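Local coordinates for putative uncharacterized protein (Pseudomonas phage 201phi2-1, PDB 3R4V), which is of unknown function but belongs to the phage tubulin-like proteins and here holds guanosine-5'-diphosphate in a nucleotide pocket, at residues T13-A18 and D40-V45; E80-I85 and V179-G184; D125-D130 and K279-S284. All blocks are in the same frame, centred on the assembly; numbering follows the deposited sequence. Where two conformers were deposited one is given.

Interaction 1. Residues T13-A18 and D40-V45; sequences TGMNVA and DVHRSV. With GDP (guanosine-5'-diphosphate), chain B.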
loop_
_atom_site.group_PDB
_atom_site.type_symbol
_atom_site.label_atom_id
_atom_site.label_comp_id
_atom_site.label_asym_id
_atom_site.label_seq_id
_atom_site.Cartn_x
_atom_site.Cartn_y
_atom_site.Cartn_z
ATOM N N THR A 13 8.677 6.210 2.123
ATOM C CA THR A 13 7.385 6.387 2.766
ATOM C C THR A 13 7.121 5.246 3.737
ATOM O O THR A 13 6.664 5.473 4.859
ATOM C CB THR A 13 6.253 6.491 1.747
ATOM O OG1 THR A 13 6.397 7.703 1.004
ATOM C CG2 THR A 13 4.919 6.503 2.448
ATOM N N GLY A 14 7.426 4.028 3.301
ATOM C CA GLY A 14 7.318 2.857 4.155
ATOM C C GLY A 14 8.201 2.965 5.389
ATOM O O GLY A 14 7.771 2.629 6.487
ATOM N N MET A 15 9.432 3.434 5.207
ATOM C CA MET A 15 10.348 3.621 6.328
ATOM C C MET A 15 9.766 4.628 7.312
ATOM O O MET A 15 9.831 4.440 8.531
ATOM C CB MET A 15 11.715 4.110 5.837
ATOM C CG MET A 15 12.470 3.133 4.947
ATOM S SD MET A 15 13.146 1.708 5.829
ATOM C CE MET A 15 14.249 2.514 6.976
ATOM N N ASN A 16 9.195 5.700 6.774
ATOM C CA ASN A 16 8.645 6.760 7.598
ATOM C C ASN A 16 7.436 6.260 8.398
ATOM O O ASN A 16 7.312 6.551 9.581
ATOM C CB ASN A 16 8.275 7.985 6.755
ATOM C CG ASN A 16 9.486 8.669 6.120
ATOM O OD1 ASN A 16 10.645 8.393 6.463
ATOM N ND2 ASN A 16 9.214 9.590 5.204
ATOM N N VAL A 17 6.556 5.491 7.755
ATOM C CA VAL A 17 5.411 4.935 8.473
ATOM C C VAL A 17 5.869 3.943 9.540
ATOM O O VAL A 17 5.322 3.912 10.644
ATOM C CB VAL A 17 4.397 4.271 7.522
ATOM C CG1 VAL A 17 3.300 3.578 8.316
ATOM C CG2 VAL A 17 3.791 5.319 6.605
ATOM N N ALA A 18 6.877 3.140 9.214
ATOM C CA ALA A 18 7.435 2.184 10.179
ATOM C C ALA A 18 7.860 2.821 11.513
ATOM O O ALA A 18 7.701 2.214 12.580
ATOM C CB ALA A 18 8.597 1.421 9.558
ATOM N N ASP A 40 17.255 6.403 14.030
ATOM C CA ASP A 40 17.627 5.640 15.217
ATOM C C ASP A 40 16.570 4.637 15.684
ATOM O O ASP A 40 16.908 3.517 16.068
ATOM C CB ASP A 40 18.006 6.579 16.366
ATOM C CG ASP A 40 19.481 6.957 16.355
ATOM O OD1 ASP A 40 20.072 7.060 15.258
ATOM O OD2 ASP A 40 20.048 7.147 17.450
ATOM N N VAL A 41 15.301 5.036 15.661
ATOM C CA VAL A 41 14.223 4.170 16.160
ATOM C C VAL A 41 14.098 2.852 15.400
ATOM O O VAL A 41 13.524 1.886 15.907
ATOM C CB VAL A 41 12.842 4.872 16.169
ATOM C CG1 VAL A 41 12.822 6.015 17.178
ATOM C CG2 VAL A 41 12.464 5.347 14.772
ATOM N N HIS A 42 14.642 2.821 14.189
ATOM C CA HIS A 42 14.579 1.631 13.350
ATOM C C HIS A 42 15.396 0.465 13.902
ATOM O O HIS A 42 15.211 -0.675 13.489
ATOM C CB HIS A 42 15.023 1.961 11.928
ATOM C CG HIS A 42 13.967 2.631 11.107
ATOM N ND1 HIS A 42 14.164 3.845 10.484
ATOM C CD2 HIS A 42 12.710 2.241 10.784
ATOM C CE1 HIS A 42 13.072 4.176 9.816
ATOM N NE2 HIS A 42 12.174 3.222 9.986
ATOM N N ARG A 43 16.306 0.755 14.826
ATOM C CA ARG A 43 17.086 -0.293 15.463
ATOM C C ARG A 43 16.166 -1.334 16.096
ATOM O O ARG A 43 16.544 -2.495 16.253
ATOM C CB ARG A 43 18.018 0.305 16.517
ATOM C CG ARG A 43 18.998 1.323 15.955
ATOM C CD ARG A 43 19.838 1.954 17.053
ATOM N NE ARG A 43 20.608 0.959 17.793
ATOM C CZ ARG A 43 20.220 0.415 18.942
ATOM N NH1 ARG A 43 19.066 0.771 19.493
ATOM N NH2 ARG A 43 20.989 -0.485 19.541
ATOM N N SER A 44 14.953 -0.909 16.441
ATOM C CA SER A 44 13.975 -1.775 17.105
ATOM C C SER A 44 13.274 -2.755 16.159
ATOM O O SER A 44 12.511 -3.622 16.596
ATOM C CB SER A 44 12.923 -0.928 17.827
ATOM O OG SER A 44 13.509 -0.138 18.850
ATOM N N VAL A 45 13.515 -2.608 14.862
ATOM C CA VAL A 45 12.866 -3.472 13.879
ATOM C C VAL A 45 13.881 -3.996 12.859
ATOM O O VAL A 45 15.069 -3.672 12.925
ATOM C CB VAL A 45 11.718 -2.746 13.150
ATOM C CG1 VAL A 45 10.677 -2.236 14.156
ATOM C CG2 VAL A 45 12.252 -1.606 12.300
HETATM P PB GDP B . 10.921 5.821 -2.645
HETATM O O1B GDP B . 11.923 5.771 -1.514
HETATM O O2B GDP B . 10.008 4.631 -2.516
HETATM O O3B GDP B . 11.643 5.837 -3.987
HETATM O O3A GDP B . 10.090 7.185 -2.569
HETATM P PA GDP B . 9.402 7.815 -1.258
HETATM O O1A GDP B . 10.412 8.301 -0.233
HETATM O O2A GDP B . 8.415 6.854 -0.659
HETATM O "O5'" GDP B . 8.686 9.061 -1.912
HETATM C "C5'" GDP B . 7.762 8.915 -3.005
HETATM C "C4'" GDP B . 6.756 10.061 -3.003
HETATM O "O4'" GDP B . 5.857 9.906 -1.897
HETATM C "C3'" GDP B . 7.396 11.426 -2.806
HETATM O "O3'" GDP B . 7.687 12.027 -4.064
HETATM C "C2'" GDP B . 6.325 12.204 -2.073
HETATM O "O2'" GDP B . 5.362 12.713 -2.994
HETATM C "C1'" GDP B . 5.599 11.163 -1.251
HETATM N N9 GDP B . 6.158 11.001 0.107
HETATM C C8 GDP B . 7.462 11.024 0.477
HETATM N N7 GDP B . 7.591 10.788 1.807
HETATM C C5 GDP B . 6.352 10.580 2.307
HETATM C C6 GDP B . 5.763 10.264 3.627
HETATM O O6 GDP B . 6.489 10.130 4.633
HETATM N N1 GDP B . 4.426 10.131 3.705
HETATM C C2 GDP B . 3.622 10.271 2.627
HETATM N N2 GDP B . 2.278 10.116 2.756
HETATM N N3 GDP B . 4.097 10.554 1.391
HETATM C C4 GDP B . 5.423 10.712 1.179
#

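Interaction 2. Residues E80-I85 and V179-G184; sequences EADFYI and VNQNHG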
loop_
_atom_site.group_PDB
_atom_site.type_symbol
_atom_site.label_atom_id
_atom_site.label_comp_id
_atom_site.label_asym_id
_atom_site.label_seq_id
_atom_site.Cartn_x
_atom_site.Cartn_y
_atom_site.Cartn_z
ATOM N N GLU A 80 7.466 -17.002 7.660
ATOM C CA GLU A 80 6.112 -17.432 7.341
ATOM C C GLU A 80 5.166 -16.845 8.377
ATOM O O GLU A 80 5.427 -16.919 9.580
ATOM C CB GLU A 80 6.002 -18.958 7.350
ATOM C CG GLU A 80 6.796 -19.663 6.253
ATOM C CD GLU A 80 6.244 -19.402 4.857
ATOM O OE1 GLU A 80 5.012 -19.217 4.719
ATOM O OE2 GLU A 80 7.046 -19.384 3.894
ATOM N N ALA A 81 4.074 -16.254 7.914
ATOM C CA ALA A 81 3.090 -15.689 8.833
ATOM C C ALA A 81 1.669 -15.989 8.382
ATOM O O ALA A 81 1.422 -16.257 7.206
ATOM C CB ALA A 81 3.298 -14.194 8.983
ATOM N N ASP A 82 0.739 -15.942 9.329
ATOM C CA ASP A 82 -0.671 -16.155 9.034
ATOM C C ASP A 82 -1.307 -14.985 8.280
ATOM O O ASP A 82 -2.353 -15.141 7.650
ATOM C CB ASP A 82 -1.453 -16.427 10.319
ATOM C CG ASP A 82 -1.142 -17.794 10.915
ATOM O OD1 ASP A 82 -0.790 -18.710 10.140
ATOM O OD2 ASP A 82 -1.252 -17.945 12.155
ATOM N N PHE A 83 -0.691 -13.809 8.366
ATOM C CA PHE A 83 -1.199 -12.641 7.663
ATOM C C PHE A 83 -0.051 -11.675 7.437
ATOM O O PHE A 83 0.899 -11.651 8.216
ATOM C CB PHE A 83 -2.305 -11.975 8.502
ATOM C CG PHE A 83 -3.144 -10.982 7.742
ATOM C CD1 PHE A 83 -4.264 -11.390 7.024
ATOM C CD2 PHE A 83 -2.830 -9.640 7.761
ATOM C CE1 PHE A 83 -5.048 -10.471 6.335
ATOM C CE2 PHE A 83 -3.603 -8.716 7.073
ATOM C CZ PHE A 83 -4.720 -9.127 6.364
ATOM N N TYR A 84 -0.104 -10.899 6.355
ATOM C CA TYR A 84 0.925 -9.885 6.130
ATOM C C TYR A 84 0.303 -8.527 5.859
ATOM O O TYR A 84 -0.797 -8.423 5.335
ATOM C CB TYR A 84 1.833 -10.241 4.940
ATOM C CG TYR A 84 2.462 -11.626 4.994
ATOM C CD1 TYR A 84 3.811 -11.796 5.318
ATOM C CD2 TYR A 84 1.711 -12.759 4.706
ATOM C CE1 TYR A 84 4.395 -13.071 5.351
ATOM C CE2 TYR A 84 2.286 -14.026 4.735
ATOM C CZ TYR A 84 3.619 -14.173 5.065
ATOM O OH TYR A 84 4.169 -15.433 5.084
ATOM N N ILE A 85 1.031 -7.479 6.195
ATOM C CA ILE A 85 0.627 -6.134 5.816
ATOM C C ILE A 85 1.798 -5.527 5.053
ATOM O O ILE A 85 2.934 -5.578 5.529
ATOM C CB ILE A 85 0.317 -5.297 7.055
ATOM C CG1 ILE A 85 -0.825 -5.951 7.848
ATOM C CG2 ILE A 85 -0.007 -3.844 6.674
ATOM C CD1 ILE A 85 -1.065 -5.353 9.223
ATOM N N VAL A 179 -6.348 -9.246 13.053
ATOM C CA VAL A 179 -5.721 -10.551 12.826
ATOM C C VAL A 179 -4.972 -11.096 14.058
ATOM O O VAL A 179 -4.147 -12.001 13.942
ATOM C CB VAL A 179 -4.822 -10.530 11.549
ATOM C CG1 VAL A 179 -5.635 -10.001 10.368
ATOM C CG2 VAL A 179 -3.612 -9.636 11.764
ATOM N N ASN A 180 -5.286 -10.565 15.240
ATOM C CA ASN A 180 -4.620 -11.013 16.470
ATOM C C ASN A 180 -5.119 -12.359 17.044
ATOM O O ASN A 180 -4.607 -12.835 18.057
ATOM C CB ASN A 180 -4.627 -9.908 17.539
ATOM C CG ASN A 180 -5.925 -9.869 18.372
ATOM O OD1 ASN A 180 -6.858 -10.647 18.160
ATOM N ND2 ASN A 180 -5.968 -8.954 19.336
ATOM N N GLN A 181 -6.111 -12.955 16.386
ATOM C CA GLN A 181 -6.562 -14.324 16.658
ATOM C C GLN A 181 -7.193 -14.497 18.036
ATOM O O GLN A 181 -7.332 -15.617 18.530
ATOM C CB GLN A 181 -5.419 -15.330 16.444
ATOM C CG GLN A 181 -4.840 -15.305 15.023
ATOM C CD GLN A 181 -3.772 -16.363 14.776
ATOM O OE1 GLN A 181 -3.677 -17.349 15.500
ATOM N NE2 GLN A 181 -2.963 -16.156 13.742
ATOM N N ASN A 182 -7.593 -13.383 18.638
ATOM C CA ASN A 182 -8.126 -13.389 19.993
ATOM C C ASN A 182 -9.621 -13.061 20.057
ATOM O O ASN A 182 -10.177 -12.847 21.141
ATOM C CB ASN A 182 -7.315 -12.421 20.866
ATOM C CG ASN A 182 -7.750 -12.432 22.322
ATOM O OD1 ASN A 182 -7.701 -13.465 22.988
ATOM N ND2 ASN A 182 -8.162 -11.275 22.828
ATOM N N HIS A 183 -10.278 -13.037 18.899
ATOM C CA HIS A 183 -11.693 -12.679 18.844
ATOM C C HIS A 183 -12.600 -13.903 18.779
ATOM O O HIS A 183 -12.289 -14.885 18.104
ATOM C CB HIS A 183 -11.960 -11.776 17.644
ATOM C CG HIS A 183 -10.965 -10.673 17.500
ATOM N ND1 HIS A 183 -10.628 -9.838 18.546
ATOM C CD2 HIS A 183 -10.218 -10.279 16.443
ATOM C CE1 HIS A 183 -9.720 -8.971 18.133
ATOM N NE2 HIS A 183 -9.453 -9.218 16.862
ATOM N N GLY A 184 -13.726 -13.840 19.477
ATOM C CA GLY A 184 -14.693 -14.916 19.416
ATOM C C GLY A 184 -15.247 -15.069 18.013
ATOM O O GLY A 184 -15.494 -14.073 17.327
#

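Interaction 3. Residues D125-D130 and K279-S284; sequences DNLGND and KTITDS. With GDP (guanosine-5'-diphosphate), chain B.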
loop_
_atom_site.group_PDB
_atom_site.type_symbol
_atom_site.label_atom_id
_atom_site.label_comp_id
_atom_site.label_asym_id
_atom_site.label_seq_id
_atom_site.Cartn_x
_atom_site.Cartn_y
_atom_site.Cartn_z
ATOM N N ASP A 125 6.055 13.045 -12.445
ATOM C CA ASP A 125 6.792 11.805 -12.160
ATOM C C ASP A 125 6.059 10.956 -11.112
ATOM O O ASP A 125 5.875 9.752 -11.300
ATOM C CB ASP A 125 8.219 12.093 -11.678
ATOM C CG ASP A 125 9.157 12.490 -12.808
ATOM O OD1 ASP A 125 10.261 12.983 -12.500
ATOM O OD2 ASP A 125 8.797 12.320 -13.995
ATOM N N ASN A 126 5.663 11.581 -10.007
ATOM C CA ASN A 126 4.879 10.896 -8.981
ATOM C C ASN A 126 3.616 10.293 -9.599
ATOM O O ASN A 126 3.271 9.138 -9.355
ATOM C CB ASN A 126 4.421 11.884 -7.902
ATOM C CG ASN A 126 5.459 12.115 -6.798
ATOM O OD1 ASN A 126 5.249 12.954 -5.923
ATOM N ND2 ASN A 126 6.560 11.380 -6.833
ATOM N N LEU A 127 2.914 11.100 -10.390
ATOM C CA LEU A 127 1.611 10.686 -10.911
ATOM C C LEU A 127 1.774 9.550 -11.898
ATOM O O LEU A 127 0.993 8.616 -11.891
ATOM C CB LEU A 127 0.874 11.861 -11.558
ATOM C CG LEU A 127 0.444 12.943 -10.564
ATOM C CD1 LEU A 127 0.011 14.211 -11.280
ATOM C CD2 LEU A 127 -0.668 12.425 -9.672
ATOM N N GLY A 128 2.791 9.637 -12.753
ATOM C CA GLY A 128 3.103 8.547 -13.662
ATOM C C GLY A 128 3.454 7.279 -12.910
ATOM O O GLY A 128 3.022 6.193 -13.269
ATOM N N ASN A 129 4.237 7.416 -11.851
ATOM C CA ASN A 129 4.580 6.258 -11.046
ATOM C C ASN A 129 3.353 5.652 -10.372
ATOM O O ASN A 129 3.225 4.432 -10.311
ATOM C CB ASN A 129 5.673 6.589 -10.025
ATOM C CG ASN A 129 7.045 6.700 -10.668
ATOM O OD1 ASN A 129 7.260 6.214 -11.779
ATOM N ND2 ASN A 129 7.984 7.328 -9.966
ATOM N N ASP A 130 2.453 6.509 -9.890
ATOM C CA ASP A 130 1.233 6.048 -9.231
ATOM C C ASP A 130 0.461 5.156 -10.191
ATOM O O ASP A 130 0.039 4.058 -9.830
ATOM C CB ASP A 130 0.303 7.195 -8.872
ATOM C CG ASP A 130 0.822 8.073 -7.753
ATOM O OD1 ASP A 130 1.630 7.622 -6.914
ATOM O OD2 ASP A 130 0.377 9.237 -7.724
ATOM N N LYS A 279 -8.785 7.527 -12.457
ATOM C CA LYS A 279 -9.231 8.692 -13.215
ATOM C C LYS A 279 -8.711 9.976 -12.569
ATOM O O LYS A 279 -8.258 10.890 -13.258
ATOM C CB LYS A 279 -10.760 8.705 -13.320
ATOM C CG LYS A 279 -11.341 9.915 -14.044
ATOM C CD LYS A 279 -10.945 9.946 -15.514
ATOM C CE LYS A 279 -11.640 11.113 -16.230
ATOM N NZ LYS A 279 -11.151 11.302 -17.626
ATOM N N THR A 280 -8.747 10.030 -11.242
ATOM C CA THR A 280 -8.312 11.227 -10.536
ATOM C C THR A 280 -6.828 11.461 -10.788
ATOM O O THR A 280 -6.406 12.586 -11.066
ATOM C CB THR A 280 -8.583 11.110 -9.019
ATOM O OG1 THR A 280 -9.999 11.153 -8.793
ATOM C CG2 THR A 280 -7.944 12.257 -8.272
ATOM N N ILE A 281 -6.045 10.391 -10.692
ATOM C CA ILE A 281 -4.603 10.453 -10.947
ATOM C C ILE A 281 -4.309 10.852 -12.390
ATOM O O ILE A 281 -3.489 11.735 -12.641
ATOM C CB ILE A 281 -3.918 9.101 -10.644
ATOM C CG1 ILE A 281 -4.051 8.759 -9.162
ATOM C CG2 ILE A 281 -2.441 9.135 -11.050
ATOM C CD1 ILE A 281 -3.640 7.336 -8.838
ATOM N N THR A 282 -4.981 10.206 -13.338
ATOM C CA THR A 282 -4.673 10.499 -14.739
ATOM C C THR A 282 -5.116 11.895 -15.151
ATOM O O THR A 282 -4.434 12.548 -15.944
ATOM C CB THR A 282 -5.209 9.434 -15.742
ATOM O OG1 THR A 282 -6.620 9.257 -15.577
ATOM C CG2 THR A 282 -4.499 8.107 -15.541
ATOM N N ASP A 283 -6.237 12.364 -14.613
ATOM C CA ASP A 283 -6.697 13.714 -14.921
ATOM C C ASP A 283 -5.720 14.727 -14.342
ATOM O O ASP A 283 -5.398 15.733 -14.981
ATOM C CB ASP A 283 -8.076 13.973 -14.332
ATOM C CG ASP A 283 -9.203 13.358 -15.151
ATOM O OD1 ASP A 283 -8.968 12.881 -16.284
ATOM O OD2 ASP A 283 -10.341 13.378 -14.648
ATOM N N SER A 284 -5.248 14.476 -13.124
ATOM C CA SER A 284 -4.288 15.402 -12.520
ATOM C C SER A 284 -3.021 15.461 -13.359
ATOM O O SER A 284 -2.487 16.540 -13.618
ATOM C CB SER A 284 -3.954 15.019 -11.074
ATOM O OG SER A 284 -5.099 15.128 -10.248
HETATM P PB GDP B . 10.921 5.821 -2.645
HETATM O O1B GDP B . 11.923 5.771 -1.514
HETATM O O2B GDP B . 10.008 4.631 -2.516
HETATM O O3B GDP B . 11.643 5.837 -3.987
HETATM O O3A GDP B . 10.090 7.185 -2.569
HETATM P PA GDP B . 9.402 7.815 -1.258
HETATM O O1A GDP B . 10.412 8.301 -0.233
HETATM O O2A GDP B . 8.415 6.854 -0.659
HETATM O "O5'" GDP B . 8.686 9.061 -1.912
HETATM C "C5'" GDP B . 7.762 8.915 -3.005
HETATM C "C4'" GDP B . 6.756 10.061 -3.003
HETATM O "O4'" GDP B . 5.857 9.906 -1.897
HETATM C "C3'" GDP B . 7.396 11.426 -2.806
HETATM O "O3'" GDP B . 7.687 12.027 -4.064
HETATM C "C2'" GDP B . 6.325 12.204 -2.073
HETATM O "O2'" GDP B . 5.362 12.713 -2.994
HETATM C "C1'" GDP B . 5.599 11.163 -1.251
HETATM N N9 GDP B . 6.158 11.001 0.107
HETATM C C8 GDP B . 7.462 11.024 0.477
HETATM N N7 GDP B . 7.591 10.788 1.807
HETATM C C5 GDP B . 6.352 10.580 2.307
HETATM C C6 GDP B . 5.763 10.264 3.627
HETATM O O6 GDP B . 6.489 10.130 4.633
HETATM N N1 GDP B . 4.426 10.131 3.705
HETATM C C2 GDP B . 3.622 10.271 2.627
HETATM N N2 GDP B . 2.278 10.116 2.756
HETATM N N3 GDP B . 4.097 10.554 1.391
HETATM C C4 GDP B . 5.423 10.712 1.179
#

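Interaction 1. Residues T13-A18 and D40-V45
Behind the nucleotide site of this tubulin-like fold, helix 11-18 carries the M15–H42 contact on one flank and guanosine-5'-diphosphate on another, an example of a ligand-binding helix fastened from behind by a loop. The fastening runs through the imidazole of H42, which extends from a 3-10 turn spanning 40-44. H42 NE2 donates to M15 O at 3.0 Å, moderately bent at 142° at the hydrogen. The carbonyl oxygen lies almost in the imidazole plane, although NE2 itself is tilted from the carbonyl plane of M15. M15 grips the same ring a second time. Bends at both chi2 and chi3 curl its chain until the CE methyl reaches over one face, 3.7 Å from the centroid of the H42 ring and close to its normal: a CH-pi contact, with SD standing farther back above that face. A18 CB approaches near the plane at the edge, 4.0 Å from H42 NE2.

Toward the ligand, T13 N and T13 OG1 both donate to O2A of the diphosphate, OG1 at 2.7 Å. One helical turn on, N16 ND2 gives a nearly straight bond of 2.8 Å to O6 of the guanine, while N16 OD1 is held by N37 of the loop that leads to H42.

The imidazole is engaged at both nitrogens, since ND1 is bonded to the backbone N of V39. With NE2 serving as donor and ND1 facing an amide, the pattern is consistent with a neutral ring protonated on NE2, fixed in rotation and wedged within a buried interface.

Interaction 2. Residues E80-I85 and V179-G184
V179, the first residue to leave helical geometry after helix 161-178, lays its side chain across the phenyl ring of F83. Its CB begins the contact at 4.2 Å from F83 CG. From there CG1 swings out over the ring, 3.7 Å from the centroid of F83 and only 10° off the normal, making a CH-pi contact in which the methyl sits over the middle of the ring, at nearly equal distances from its six carbons. The other branch, CG2, points to the rim and stands 4.1 Å from F83 CD2. The two side chains meet at about a right angle.

A polar contact runs beside this apolar one. Q181 adopts a left-handed backbone conformation, and its chain runs out extended beyond CG (chi2 -176°) to place NE2 2.9 Å from D82 OD2. The bond is moderately bent, 149° at the hydrogen. It reaches the oxygen on its anti side, somewhat out of the carboxylate plane, and D82 OD2 itself lies close to the plane of the Q181 amide. Around Q181 the loop forms an Asx turn, in which N180 OD1 accepts from N182 N, and D257 binds the side-chain amides of N180 and N182.

The buried half of the contact sits at the start of strand 84-89, where F83 also packs on V175 of helix 161-178 and V191 of helix 188-195. V179 touches V191 too, and the backbone of F83 pairs with C6 of the neighbouring strand 6-10.

Interaction 3. Residues D125-D130 and K279-S284
A methyl against a backbone carbonyl makes the closest approach here: I281 CG2, in the conformer described, lies 3.6 Å from L127 O, nearer than any side-chain pair across the contact. It illustrates how two helices can pack on surfaces that include the main chain. The segments run roughly antiparallel, 146° between their directions, with axes 9.4 Å apart, and L127 and I281 sit nearest one another at the crossing.

Around that point the branches of both residues divide the work. L127 CD2 meets I281 CG2 at 4.0 Å, whereas L127 CD1 reaches along the partner helix to S284 CB at 4.1 Å. I281 CG1 stands anti to the carbonyl carbon and the chain goes on extended (chi2 169°), which carries CD1 to 3.9 Å from D130 CB; CG2 lies near both L127 and D130. D130 thus offers its methylene to the apolar interface, while its OD1 is bonded to the backbone N of A120.

A different face of helix 124-144 serves the nucleotide. N126 OD1 accepts from the ribose hydroxyl O2' at 2.9 Å, and N126 ND2 donates to O3' at 3.1 Å; the backbone N of E122 also donates to N126 OD1.

Helix 124-144 follows strand 113-119 of the sheet, and helix 274-294, which follows strand 264-270, packs against it. Their packing continues with L127 on K285 and M288, and I281 on I131.

Interactions 1 and 3 are buried and share a ligand, each resting on a helix that touches guanosine-5'-diphosphate: helix 11-18 at the phosphate and base, helix 124-144 at the ribose. Their centres are about 27 Å apart. Interaction 2 is partly buried and takes no part in the pocket, with its centre about 22 Å from that of interaction 1 and 34 Å from that of interaction 3. Chemistry follows place. A histidine joins loop to helix in interaction 1, interaction 2 pairs a CH-pi contact between buried residues with an amide-carboxylate hydrogen bond between partly exposed ones, and helix-to-helix interaction 3 rests on carbon packing, including a methyl against a main-chain carbonyl.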